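Local coordinates for potential RNA-dependent RNA polymerase (Human picobirnavirus, PDB 5I62), which catalyses RNA-templated synthesis of RNA from ribonucleoside triphosphates, and probably serves both transcription and genome replication of a double-stranded RNA virus, at residues His268-Pro271 with Thr272-Ser275. Residues are numbered along the deposited sequence; the frame is centred on the assembly and turned at random.
Sequences HFNP and TCQS
One face of the Phe-269 ring is covered by Cys-273, whose CB sits over the ring centre, 3.7 Å from the centroid, in a CH-pi contact. Cys-273 SG makes a more distant sulfur-aromatic contact above that face, 4.7 Å from the centroid. A chi1 of -155°, which turns CG away from the backbone N, brings the Phe-269 ring over the first helical turn. Its carbonyl is gripped by the carboxamide of Gln-274: NE2 gives Phe-269 O a nearly straight 2.9 Å bond on a lone pair, lying in both the amide plane and the carbonyl plane. Asn-270 is the N-cap. Its OD1 accepts from Cys-273 N at 3.0 Å, and more weakly from Thr-272 N, whose N-H points poorly at it (120°). The amide's other end, ND2, bonds His-380 O, so both ends of the carboxamide are bonded, which fixes its rotation. Asn-270 O receives Gln-274 N, and Pro-271 O receives Ser-275 N, the first i-to-i+4 bonds of the helix; Ser-275 OG also bonds Thr-272 O at 2.8 Å. In the polymerase palm, the cap ends the loop after strand 257-261 of the antiparallel sheet, consistent with motif A, and starts helix 271-284, with Phe-269 packed on Glu-331 and Val-334 of helix 327-345.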
ATOM      1  N   HIS A 268      -4.360 -13.937  -3.586  1.00 14.89           N
ATOM      2  CA  HIS A 268      -4.074 -14.894  -4.645  1.00 15.21           C
ATOM      3  C   HIS A 268      -2.586 -15.131  -4.837  1.00 17.37           C
ATOM      4  O   HIS A 268      -2.201 -15.847  -5.774  1.00 18.91           O
ATOM      5  CB  HIS A 268      -4.674 -14.416  -5.975  1.00 15.57           C
ATOM      6  CG  HIS A 268      -6.167 -14.500  -6.043  1.00 16.82           C
ATOM      7  ND1 HIS A 268      -6.990 -13.530  -5.522  1.00 18.62           N
ATOM      8  CD2 HIS A 268      -6.985 -15.426  -6.599  1.00 18.87           C
ATOM      9  CE1 HIS A 268      -8.250 -13.865  -5.728  1.00 21.81           C
ATOM     10  NE2 HIS A 268      -8.275 -15.010  -6.381  1.00 20.97           N
ATOM     11  N   PHE A 269      -1.734 -14.526  -4.008  1.00 19.16           N
ATOM     12  CA  PHE A 269      -0.285 -14.631  -4.202  1.00 17.17           C
ATOM     13  C   PHE A 269       0.145 -16.014  -3.715  1.00 19.36           C
ATOM     14  O   PHE A 269       0.612 -16.204  -2.591  1.00 19.03           O
ATOM     15  CB  PHE A 269       0.439 -13.494  -3.485  1.00 17.87           C
ATOM     16  CG  PHE A 269       1.779 -13.164  -4.070  1.00 16.99           C
ATOM     17  CD1 PHE A 269       1.885 -12.382  -5.218  1.00 17.87           C
ATOM     18  CD2 PHE A 269       2.931 -13.639  -3.483  1.00 17.28           C
ATOM     19  CE1 PHE A 269       3.127 -12.083  -5.763  1.00 16.92           C
ATOM     20  CE2 PHE A 269       4.184 -13.356  -4.032  1.00 18.56           C
ATOM     21  CZ  PHE A 269       4.283 -12.568  -5.157  1.00 16.30           C
ATOM     22  N   ASN A 270       0.012 -16.987  -4.612  1.00 17.08           N
ATOM     23  CA  ASN A 270      -0.009 -18.412  -4.301  1.00 16.00           C
ATOM     24  C   ASN A 270       1.414 -18.982  -4.331  1.00 15.11           C
ATOM     25  O   ASN A 270       2.374 -18.276  -4.611  1.00 15.06           O
ATOM     26  CB  ASN A 270      -0.949 -19.095  -5.288  1.00 15.10           C
ATOM     27  CG  ASN A 270      -0.526 -18.852  -6.735  1.00 14.41           C
ATOM     28  OD1 ASN A 270       0.651 -18.953  -7.077  1.00 16.61           O
ATOM     29  ND2 ASN A 270      -1.492 -18.518  -7.579  1.00 13.21           N
ATOM     30  N   PRO A 271       1.584 -20.282  -4.047  1.00 15.02           N
ATOM     31  CA  PRO A 271       2.943 -20.843  -3.993  1.00 15.48           C
ATOM     32  C   PRO A 271       3.688 -20.779  -5.313  1.00 16.13           C
ATOM     33  O   PRO A 271       4.917 -20.804  -5.305  1.00 14.39           O
ATOM     34  CB  PRO A 271       2.711 -22.296  -3.555  1.00 17.09           C
ATOM     35  CG  PRO A 271       1.448 -22.223  -2.712  1.00 18.49           C
ATOM     36  CD  PRO A 271       0.593 -21.219  -3.460  1.00 16.15           C
ATOM     37  N   THR A 272       2.985 -20.700  -6.443  1.00 15.68           N
ATOM     38  CA  THR A 272       3.686 -20.512  -7.705  1.00 16.76           C
ATOM     39  C   THR A 272       4.311 -19.125  -7.758  1.00 16.48           C
ATOM     40  O   THR A 272       5.503 -18.982  -8.058  1.00 17.60           O
ATOM     41  CB  THR A 272       2.718 -20.744  -8.869  1.00 17.59           C
ATOM     42  OG1 THR A 272       2.196 -22.075  -8.784  1.00 19.39           O
ATOM     43  CG2 THR A 272       3.431 -20.583 -10.200  1.00 18.87           C
ATOM     44  N   CYS A 273       3.528 -18.094  -7.423  1.00 12.24           N
ATOM     45  CA  CYS A 273       4.064 -16.739  -7.333  1.00 16.03           C
ATOM     46  C   CYS A 273       5.186 -16.653  -6.306  1.00 15.79           C
ATOM     47  O   CYS A 273       6.207 -16.000  -6.543  1.00 14.62           O
ATOM     48  CB  CYS A 273       2.965 -15.744  -6.969  1.00 16.34           C
ATOM     49  SG  CYS A 273       1.686 -15.589  -8.204  1.00 21.74           S
ATOM     50  N   GLN A 274       4.997 -17.290  -5.146  1.00 15.94           N
ATOM     51  CA  GLN A 274       6.002 -17.240  -4.091  1.00 16.60           C
ATOM     52  C   GLN A 274       7.335 -17.809  -4.573  1.00 16.57           C
ATOM     53  O   GLN A 274       8.407 -17.277  -4.255  1.00 16.43           O
ATOM     54  CB  GLN A 274       5.500 -18.004  -2.862  1.00 16.02           C
ATOM     55  CG  GLN A 274       4.265 -17.408  -2.184  1.00 15.70           C
ATOM     56  CD  GLN A 274       3.500 -18.450  -1.335  1.00 16.98           C
ATOM     57  OE1 GLN A 274       4.103 -19.360  -0.760  1.00 16.74           O
ATOM     58  NE2 GLN A 274       2.164 -18.317  -1.276  1.00 14.68           N
ATOM     59  N   SER A 275       7.295 -18.901  -5.342  1.00 16.38           N
ATOM     60  CA  SER A 275       8.556 -19.500  -5.761  1.00 18.37           C
ATOM     61  C   SER A 275       9.294 -18.602  -6.742  1.00 17.22           C
ATOM     62  O   SER A 275      10.521 -18.666  -6.824  1.00 15.31           O
ATOM     63  CB  SER A 275       8.328 -20.885  -6.364  1.00 20.55           C
ATOM     64  OG  SER A 275       7.583 -20.750  -7.555  1.00 26.19           O
TER